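Blue copper protein (Hyphomicrobium denitrificans, PDB 3EF4) binds one copper ion and probably carries electrons in the periplasm. Local coordinates at residues 3-8 and 22-27; 72-77 and 97-102; 86-91 and 116-121. All blocks are in the same frame, centred on the assembly; numbering follows the deposited sequence. Where two conformers were deposited one is given.

The three contacts share one sheet. Residues 22-27 of interaction 1 lie next to strand 88-93 of interaction 3, with Leu90 N 2.9 Å from Gly22 O and Leu90 O 3.0 Å from Val24 N. Strand 73-78 of interaction 2 flanks strand 88-93 on its other side, where Val91 N approaches Tyr75 O to 2.8 Å. Strand 88-93 therefore joins the contacts, whose centres are about 10 Å apart for interactions 1 and 3 and about 11 Å for 2 and 3. Copper is bound directly by Met87 of interaction 3. The side chain of Val5 is about 11 Å from the copper ion. The side chain of Val76 is about 13 Å from the copper ion.

Interaction 1. Residues 3-8 and 22-27; sequences HIVEMR and GFVKVE. With PO4 (phosphate ion), chain E; PO4 (phosphate ion), chain F.
The imidazole of His3 rests against Val26, whose CG1 lies over one ring face, 3.6 Å from the centroid and 14° off the normal, a CH-pi contact. Val24 CG2 approaches obliquely and comes within 3.5 Å of His3 ND1. Farther along, Val5 CG2 meets Val24 CG1 more loosely, at 4.4 Å. Two phosphate ions, probably from the crystallisation liquor, sit at the ring edge: ND1 of His3 donates to O2 of the chain E ion (2.9 Å, 160°), while NE2 bonds O1 of the chain F ion (2.9 Å) and weakly its O4. With both nitrogens donating, the ring is probably an imidazolium, and the two anions probably help to fix its rotation. The CG of His3 stands opposite its carbonyl carbon (chi1 -65°), which swings the ring across to residues 24-26. Ile4 N holds the chain E phosphate a second time, through O3 (2.8 Å). The segments run nearly antiparallel, but 8.9 Å separates their axes: the two strands, still paired at Glu6 and Gln20, have splayed apart here. On its other edge strand 2-8 is paired through His3 and Val5 with strand 31-35, while Val24 and Val26 pack on Val91 and Val93 of strand 88-93.

Interaction 2. Residues 72-77 and 97-102; sequences EGLYVL and VNLDQI
A chi1 of 61° places CG of Asn98 between its own backbone N and carbonyl carbon, and a chi2 of -29° then turns the carboxamide to face the backbone of Leu74. There it makes two hydrogen bonds to the same residue. OD1 accepts from Leu74 N (2.8 Å), the donor lying in the carbonyl plane on a lone pair, and ND2 donates to Leu74 O (3.0 Å) along an almost straight line of 177°, again on an in-plane lone pair. Leu74 carries CG beside its backbone N, and its side chain reaches over the first turn of the helix: CD1 lies 3.8 Å from CD1 of Leu99, while CB presses on Ile102 CG1 at 3.6 Å. The tip of that branch, CD1, reaches Val76 CG2 (3.9 Å). On the outer side, Val97 CG1 packs on the carboxylate carbon CD of Glu72 at 3.5 Å, the two side chains crossing at about a right angle. Gly73, at a positive phi, brings its CA within 3.5 Å of Asn98 OD1. Gly73 and Tyr75 bond to Val93 and Val91 of strand 88-93, and Ile102 and Leu99 also touch Ile119 of helix 109-119. Although Asn98 occupies the N-cap position of helix 99-104, its side chain makes no capping bond. The carboxamide offers Leu74 an acceptor and a donor side by side, much as a facing residue in a hydrogen-bonded antiparallel pair would; since exchanging O and N would set like against like at both bonds, the chemistry dictates a single orientation and ties the helix start to the sheet.

Interaction 3. Residues 86-91 and 116-121; sequences GMVVLV and DGEIAK. With CU (copper (II) ion), chain D.
Val88 O lies only 2.7 Å from Glu118 OE2, an approach short enough to be consistent with a protonated acid. OE1 stands farther from the same carbonyl, and sits 3.4 Å from Val89 CA. A near-extended chain beyond CG (chi2 164°) carries the carboxyl group from the helix down to the strand backbone. Burial, with the carbonyl oxygens of Val88 and Gly22 close by, would probably favour the neutral acid. Around it, Val88 CG1 comes to 3.9 Å from Glu118 OE1, and Leu90 CB packs at 3.9 Å against Glu118 CB. Leu90, with CG opposite its backbone N (chi1 -177°), projects toward the helix and sets CD2 against Ile119 CG1 at 4.1 Å. Ile119 in turn packs on Leu99 and Ile102 of helix 99-104. Just before the strand, Met87 points away from the helix; its extended side chain delivers SD to copper at 2.5 Å. His41 ND1, Cys79 SG and His82 ND1 complete that site. Strand 88-93 thus carries helix 109-119 on one side, while the loop leading into it provides the methionine ligand. The two-histidine, cysteine and methionine set is the type 1 site of blue copper proteins, built into a cupredoxin fold to which pseudoazurins add this C-terminal helical layer.

Interaction 1. Residues 3-8 and 22-27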
loop_
_atom_site.group_PDB
_atom_site.type_symbol
_atom_site.label_atom_id
_atom_site.label_comp_id
_atom_site.label_asym_id
_atom_site.label_seq_id
_atom_site.Cartn_x
_atom_site.Cartn_y
_atom_site.Cartn_z
ATOM N N HIS A 3 9.126 -6.833 6.055
ATOM C CA HIS A 3 7.706 -7.134 6.030
ATOM C C HIS A 3 7.384 -7.506 4.592
ATOM O O HIS A 3 7.973 -6.890 3.687
ATOM C CB HIS A 3 6.850 -5.988 6.466
ATOM C CG HIS A 3 7.057 -5.635 7.884
ATOM N ND1 HIS A 3 6.123 -5.962 8.838
ATOM C CD2 HIS A 3 8.078 -5.043 8.520
ATOM C CE1 HIS A 3 6.566 -5.549 10.007
ATOM N NE2 HIS A 3 7.747 -4.985 9.848
ATOM N N ILE A 4 6.510 -8.470 4.408
ATOM C CA ILE A 4 6.126 -8.948 3.076
ATOM C C ILE A 4 4.684 -8.615 2.787
ATOM O O ILE A 4 3.810 -8.823 3.641
ATOM C CB ILE A 4 6.311 -10.486 3.011
ATOM C CG1 ILE A 4 7.742 -10.897 3.343
ATOM C CG2 ILE A 4 5.885 -10.975 1.624
ATOM C CD1 ILE A 4 8.791 -10.395 2.374
ATOM N N VAL A 5 4.441 -8.105 1.576
ATOM C CA VAL A 5 3.085 -7.913 1.096
ATOM C C VAL A 5 2.944 -8.674 -0.194
ATOM O O VAL A 5 3.681 -8.462 -1.146
ATOM C CB VAL A 5 2.802 -6.425 0.880
ATOM C CG1 VAL A 5 1.437 -6.244 0.244
ATOM C CG2 VAL A 5 2.916 -5.700 2.205
ATOM N N GLU A 6 2.029 -9.629 -0.215
ATOM C CA GLU A 6 1.788 -10.402 -1.404
ATOM C C GLU A 6 0.808 -9.731 -2.371
ATOM O O GLU A 6 -0.188 -9.149 -1.932
ATOM C CB GLU A 6 1.198 -11.770 -1.026
ATOM C CG GLU A 6 2.108 -12.622 -0.183
ATOM C CD GLU A 6 1.583 -14.051 -0.012
ATOM O OE1 GLU A 6 0.377 -14.255 -0.309
ATOM O OE2 GLU A 6 2.399 -14.891 0.397
ATOM N N MET A 7 1.111 -9.819 -3.668
ATOM C CA MET A 7 0.195 -9.405 -4.726
ATOM C C MET A 7 -0.666 -10.605 -5.145
ATOM O O MET A 7 -0.068 -11.572 -5.675
ATOM C CB MET A 7 1.048 -8.729 -5.820
ATOM C CG MET A 7 1.637 -7.435 -5.284
ATOM S SD MET A 7 2.713 -6.434 -6.306
ATOM C CE MET A 7 4.134 -7.505 -6.460
ATOM N N ARG A 8 -1.971 -10.543 -4.914
ATOM C CA ARG A 8 -2.823 -11.736 -5.069
ATOM C C ARG A 8 -4.074 -11.449 -5.907
ATOM O O ARG A 8 -4.722 -10.433 -5.816
ATOM C CB ARG A 8 -3.275 -12.274 -3.712
ATOM C CG ARG A 8 -2.119 -12.740 -2.839
ATOM C CD ARG A 8 -2.595 -13.449 -1.614
ATOM N NE ARG A 8 -3.259 -14.718 -1.936
ATOM C CZ ARG A 8 -2.825 -15.932 -1.730
ATOM N NH1 ARG A 8 -3.647 -16.927 -2.108
ATOM N NH2 ARG A 8 -1.646 -16.205 -1.214
ATOM N N GLY A 22 -3.350 -5.751 3.514
ATOM C CA GLY A 22 -3.675 -4.469 2.976
ATOM C C GLY A 22 -3.212 -3.290 3.821
ATOM O O GLY A 22 -3.185 -2.158 3.346
ATOM N N PHE A 23 -2.863 -3.562 5.066
ATOM C CA PHE A 23 -2.332 -2.564 5.996
ATOM C C PHE A 23 -1.121 -3.212 6.660
ATOM O O PHE A 23 -1.198 -4.356 7.100
ATOM C CB PHE A 23 -3.360 -2.177 7.045
ATOM C CG PHE A 23 -2.743 -1.324 8.134
ATOM C CD1 PHE A 23 -2.536 0.018 7.905
ATOM C CD2 PHE A 23 -2.342 -1.840 9.356
ATOM C CE1 PHE A 23 -1.935 0.819 8.858
ATOM C CE2 PHE A 23 -1.704 -1.083 10.311
ATOM C CZ PHE A 23 -1.481 0.261 10.044
ATOM N N VAL A 24 -0.023 -2.482 6.736
ATOM C CA VAL A 24 1.103 -3.010 7.529
ATOM C C VAL A 24 1.777 -1.852 8.252
ATOM O O VAL A 24 2.032 -0.790 7.722
ATOM C CB VAL A 24 2.059 -3.884 6.744
ATOM C CG1 VAL A 24 2.691 -3.072 5.673
ATOM C CG2 VAL A 24 3.201 -4.468 7.582
ATOM N N LYS A 25 2.014 -2.089 9.522
ATOM C CA LYS A 25 2.720 -1.199 10.417
ATOM C C LYS A 25 4.160 -1.634 10.548
ATOM O O LYS A 25 4.467 -2.785 10.856
ATOM C CB LYS A 25 1.999 -1.162 11.781
ATOM C CG LYS A 25 2.836 -0.371 12.794
ATOM C CD LYS A 25 2.688 1.108 12.694
ATOM C CE LYS A 25 3.395 1.924 13.776
ATOM N NZ LYS A 25 4.757 1.403 14.089
ATOM N N VAL A 26 5.063 -0.699 10.281
ATOM C CA VAL A 26 6.479 -0.928 10.285
ATOM C C VAL A 26 7.190 0.210 11.021
ATOM O O VAL A 26 6.578 1.192 11.461
ATOM C CB VAL A 26 7.064 -1.084 8.877
ATOM C CG1 VAL A 26 6.249 -2.063 8.060
ATOM C CG2 VAL A 26 7.105 0.262 8.156
ATOM N N GLU A 27 8.487 0.007 11.189
ATOM C CA GLU A 27 9.264 1.090 11.822
ATOM C C GLU A 27 10.310 1.566 10.825
ATOM O O GLU A 27 10.671 0.892 9.868
ATOM C CB GLU A 27 9.925 0.650 13.130
ATOM C CG GLU A 27 8.910 0.385 14.253
ATOM C CD GLU A 27 8.042 1.551 14.681
ATOM O OE1 GLU A 27 7.028 1.408 15.420
ATOM O OE2 GLU A 27 8.309 2.715 14.322
HETATM P P PO4 E . 3.967 -8.752 7.208
HETATM O O1 PO4 E . 3.018 -9.982 7.363
HETATM O O2 PO4 E . 3.959 -7.869 8.508
HETATM O O3 PO4 E . 5.440 -9.242 6.912
HETATM O O4 PO4 E . 3.480 -7.854 5.978
HETATM P P PO4 F . 8.862 -4.005 13.133
HETATM O O1 PO4 F . 9.080 -5.383 12.389
HETATM O O2 PO4 F . 8.804 -4.255 14.693
HETATM O O3 PO4 F . 10.057 -3.035 12.801
HETATM O O4 PO4 F . 7.508 -3.362 12.642
#

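Interaction 2. Residues 72-77 and 97-102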
loop_
_atom_site.group_PDB
_atom_site.type_symbol
_atom_site.label_atom_id
_atom_site.label_comp_id
_atom_site.label_asym_id
_atom_site.label_seq_id
_atom_site.Cartn_x
_atom_site.Cartn_y
_atom_site.Cartn_z
ATOM N N GLU A 72 8.753 8.850 8.932
ATOM C CA GLU A 72 7.489 8.470 9.558
ATOM C C GLU A 72 6.333 8.998 8.744
ATOM O O GLU A 72 6.422 10.077 8.133
ATOM C CB GLU A 72 7.422 9.072 10.992
ATOM C CG GLU A 72 7.239 10.596 10.978
ATOM C CD GLU A 72 7.371 11.399 12.264
ATOM O OE1 GLU A 72 7.348 10.772 13.347
ATOM O OE2 GLU A 72 7.514 12.680 12.250
ATOM N N GLY A 73 5.239 8.255 8.755
ATOM C CA GLY A 73 3.982 8.642 8.116
ATOM C C GLY A 73 3.326 7.471 7.393
ATOM O O GLY A 73 3.729 6.325 7.528
ATOM N N LEU A 74 2.313 7.797 6.617
ATOM C CA LEU A 74 1.481 6.859 5.916
ATOM C C LEU A 74 1.721 6.900 4.435
ATOM O O LEU A 74 1.708 7.984 3.852
ATOM C CB LEU A 74 -0.012 7.130 6.216
ATOM C CG LEU A 74 -0.429 6.909 7.650
ATOM C CD1 LEU A 74 -1.796 7.525 7.890
ATOM C CD2 LEU A 74 -0.483 5.426 7.974
ATOM N N TYR A 75 1.876 5.736 3.842
ATOM C CA TYR A 75 2.276 5.544 2.453
ATOM C C TYR A 75 1.262 4.646 1.740
ATOM O O TYR A 75 1.083 3.494 2.103
ATOM C CB TYR A 75 3.653 4.882 2.434
ATOM C CG TYR A 75 4.732 5.744 3.005
ATOM C CD1 TYR A 75 4.989 5.781 4.364
ATOM C CD2 TYR A 75 5.513 6.549 2.177
ATOM C CE1 TYR A 75 5.995 6.587 4.892
ATOM C CE2 TYR A 75 6.501 7.335 2.685
ATOM C CZ TYR A 75 6.740 7.370 4.043
ATOM O OH TYR A 75 7.774 8.150 4.530
ATOM N N VAL A 76 0.645 5.211 0.726
ATOM C CA VAL A 76 -0.337 4.483 -0.069
ATOM C C VAL A 76 0.309 4.012 -1.354
ATOM O O VAL A 76 0.890 4.838 -2.093
ATOM C CB VAL A 76 -1.566 5.377 -0.399
ATOM C CG1 VAL A 76 -2.600 4.554 -1.159
ATOM C CG2 VAL A 76 -2.172 5.952 0.854
ATOM N N LEU A 77 0.169 2.715 -1.638
ATOM C CA LEU A 77 0.592 2.151 -2.912
ATOM C C LEU A 77 -0.607 1.517 -3.589
ATOM O O LEU A 77 -1.551 1.085 -2.956
ATOM C CB LEU A 77 1.743 1.170 -2.775
ATOM C CG LEU A 77 3.031 1.705 -2.177
ATOM C CD1 LEU A 77 3.054 1.595 -0.673
ATOM C CD2 LEU A 77 4.247 0.990 -2.772
ATOM N N VAL A 97 1.752 10.703 10.864
ATOM C CA VAL A 97 1.754 12.150 10.974
ATOM C C VAL A 97 0.875 12.818 9.938
ATOM O O VAL A 97 0.336 13.921 10.141
ATOM C CB VAL A 97 3.192 12.689 10.908
ATOM C CG1 VAL A 97 3.971 12.122 12.076
ATOM C CG2 VAL A 97 3.863 12.393 9.592
ATOM N N ASN A 98 0.694 12.124 8.796
ATOM C CA ASN A 98 -0.088 12.679 7.690
ATOM C C ASN A 98 -1.465 12.017 7.555
ATOM O O ASN A 98 -2.083 12.008 6.492
ATOM C CB ASN A 98 0.667 12.589 6.383
ATOM C CG ASN A 98 0.988 11.165 6.010
ATOM O OD1 ASN A 98 1.144 10.307 6.890
ATOM N ND2 ASN A 98 1.079 10.829 4.738
ATOM N N LEU A 99 -2.009 11.505 8.668
ATOM C CA LEU A 99 -3.342 10.904 8.643
ATOM C C LEU A 99 -4.415 11.824 8.067
ATOM O O LEU A 99 -5.255 11.330 7.291
ATOM C CB LEU A 99 -3.702 10.442 10.058
ATOM C CG LEU A 99 -5.072 9.746 10.181
ATOM C CD1 LEU A 99 -5.186 8.493 9.305
ATOM C CD2 LEU A 99 -5.286 9.358 11.660
ATOM N N ASP A 100 -4.401 13.099 8.413
ATOM C CA ASP A 100 -5.455 14.001 7.919
ATOM C C ASP A 100 -5.420 14.006 6.393
ATOM O O ASP A 100 -6.456 13.968 5.742
ATOM C CB ASP A 100 -5.275 15.412 8.463
ATOM C CG ASP A 100 -5.439 15.652 9.926
ATOM O OD1 ASP A 100 -4.952 16.670 10.490
ATOM O OD2 ASP A 100 -6.110 14.846 10.601
ATOM N N GLN A 101 -4.213 14.090 5.830
ATOM C CA GLN A 101 -4.067 14.118 4.372
ATOM C C GLN A 101 -4.491 12.804 3.734
ATOM O O GLN A 101 -5.131 12.846 2.684
ATOM C CB GLN A 101 -2.635 14.514 4.042
ATOM C CG GLN A 101 -2.296 15.947 4.429
ATOM C CD GLN A 101 -2.199 16.299 5.878
ATOM O OE1 GLN A 101 -1.690 15.527 6.677
ATOM N NE2 GLN A 101 -2.768 17.504 6.189
ATOM N N ILE A 102 -4.202 11.644 4.312
ATOM C CA ILE A 102 -4.670 10.364 3.748
ATOM C C ILE A 102 -6.195 10.311 3.779
ATOM O O ILE A 102 -6.821 9.849 2.820
ATOM C CB ILE A 102 -4.069 9.205 4.538
ATOM C CG1 ILE A 102 -2.559 9.156 4.566
ATOM C CG2 ILE A 102 -4.656 7.891 4.098
ATOM C CD1 ILE A 102 -1.751 8.969 3.359
#

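Interaction 3. Residues 86-91 and 116-121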
loop_
_atom_site.group_PDB
_atom_site.type_symbol
_atom_site.label_atom_id
_atom_site.label_comp_id
_atom_site.label_asym_id
_atom_site.label_seq_id
_atom_site.Cartn_x
_atom_site.Cartn_y
_atom_site.Cartn_z
ATOM N N GLY A 86 -9.805 -1.993 -6.501
ATOM C CA GLY A 86 -9.569 -2.058 -5.067
ATOM C C GLY A 86 -8.177 -2.451 -4.646
ATOM O O GLY A 86 -7.962 -2.608 -3.450
ATOM N N MET A 87 -7.211 -2.607 -5.562
ATOM C CA MET A 87 -5.915 -3.130 -5.169
ATOM C C MET A 87 -5.001 -1.974 -4.719
ATOM O O MET A 87 -4.319 -1.324 -5.479
ATOM C CB MET A 87 -5.298 -3.937 -6.307
ATOM C CG MET A 87 -4.115 -4.771 -5.805
ATOM S SD MET A 87 -3.797 -6.173 -6.918
ATOM C CE MET A 87 -2.301 -6.789 -6.104
ATOM N N VAL A 88 -5.099 -1.724 -3.409
ATOM C CA VAL A 88 -4.493 -0.629 -2.701
ATOM C C VAL A 88 -3.950 -1.124 -1.370
ATOM O O VAL A 88 -4.553 -2.047 -0.780
ATOM C CB VAL A 88 -5.432 0.580 -2.541
ATOM C CG1 VAL A 88 -6.656 0.251 -1.696
ATOM C CG2 VAL A 88 -4.728 1.788 -1.972
ATOM N N VAL A 89 -2.869 -0.577 -0.882
ATOM C CA VAL A 89 -2.230 -0.964 0.368
ATOM C C VAL A 89 -1.752 0.287 1.069
ATOM O O VAL A 89 -1.354 1.270 0.443
ATOM C CB VAL A 89 -1.094 -1.963 0.101
ATOM C CG1 VAL A 89 -0.043 -1.393 -0.868
ATOM C CG2 VAL A 89 -0.425 -2.436 1.383
ATOM N N LEU A 90 -1.751 0.227 2.398
ATOM C CA LEU A 90 -1.372 1.316 3.256
ATOM C C LEU A 90 -0.244 0.836 4.180
ATOM O O LEU A 90 -0.424 -0.113 4.944
ATOM C CB LEU A 90 -2.556 1.787 4.085
ATOM C CG LEU A 90 -2.332 2.997 5.017
ATOM C CD1 LEU A 90 -1.911 4.211 4.229
ATOM C CD2 LEU A 90 -3.577 3.305 5.845
ATOM N N VAL A 91 0.893 1.511 4.131
ATOM C CA VAL A 91 2.021 1.194 5.003
ATOM C C VAL A 91 2.162 2.349 5.987
ATOM O O VAL A 91 2.293 3.507 5.566
ATOM C CB VAL A 91 3.323 1.020 4.225
ATOM C CG1 VAL A 91 4.490 0.739 5.145
ATOM C CG2 VAL A 91 3.177 -0.096 3.206
ATOM N N ASP A 116 -10.345 2.894 2.838
ATOM C CA ASP A 116 -10.974 3.284 4.061
ATOM C C ASP A 116 -10.820 2.211 5.122
ATOM O O ASP A 116 -10.594 2.501 6.301
ATOM C CB ASP A 116 -12.452 3.599 3.841
ATOM C CG ASP A 116 -12.704 4.952 3.237
ATOM O OD1 ASP A 116 -11.755 5.704 2.955
ATOM O OD2 ASP A 116 -13.918 5.227 2.988
ATOM N N GLY A 117 -10.947 0.947 4.728
ATOM C CA GLY A 117 -10.720 -0.150 5.657
ATOM C C GLY A 117 -9.308 -0.163 6.219
ATOM O O GLY A 117 -9.115 -0.479 7.397
ATOM N N GLU A 118 -8.357 0.156 5.361
ATOM C CA GLU A 118 -6.961 0.194 5.791
ATOM C C GLU A 118 -6.677 1.376 6.724
ATOM O O GLU A 118 -5.985 1.262 7.753
ATOM C CB GLU A 118 -6.063 0.197 4.554
ATOM C CG GLU A 118 -6.216 -1.063 3.740
ATOM C CD GLU A 118 -5.669 -0.972 2.346
ATOM O OE1 GLU A 118 -5.137 0.063 1.909
ATOM O OE2 GLU A 118 -5.776 -2.041 1.644
ATOM N N ILE A 119 -7.208 2.517 6.373
ATOM C CA ILE A 119 -7.048 3.720 7.227
ATOM C C ILE A 119 -7.585 3.444 8.620
ATOM O O ILE A 119 -7.014 3.944 9.609
ATOM C CB ILE A 119 -7.738 4.926 6.592
ATOM C CG1 ILE A 119 -7.106 5.388 5.291
ATOM C CG2 ILE A 119 -7.848 6.068 7.632
ATOM C CD1 ILE A 119 -7.944 6.375 4.501
ATOM N N ALA A 120 -8.648 2.694 8.759
ATOM C CA ALA A 120 -9.233 2.398 10.058
ATOM C C ALA A 120 -8.326 1.533 10.933
ATOM O O ALA A 120 -8.515 1.431 12.144
ATOM C CB ALA A 120 -10.578 1.740 9.909
ATOM N N LYS A 121 -7.280 0.926 10.370
ATOM C CA LYS A 121 -6.333 0.123 11.074
ATOM C C LYS A 121 -5.128 0.929 11.551
ATOM O O LYS A 121 -4.274 0.378 12.269
ATOM C CB LYS A 121 -5.862 -1.054 10.208
ATOM C CG LYS A 121 -6.999 -1.991 9.904
ATOM C CD LYS A 121 -6.598 -3.139 8.999
ATOM C CE LYS A 121 -7.698 -4.216 8.873
HETATM CU CU CU D . -3.004 -6.106 -9.302
#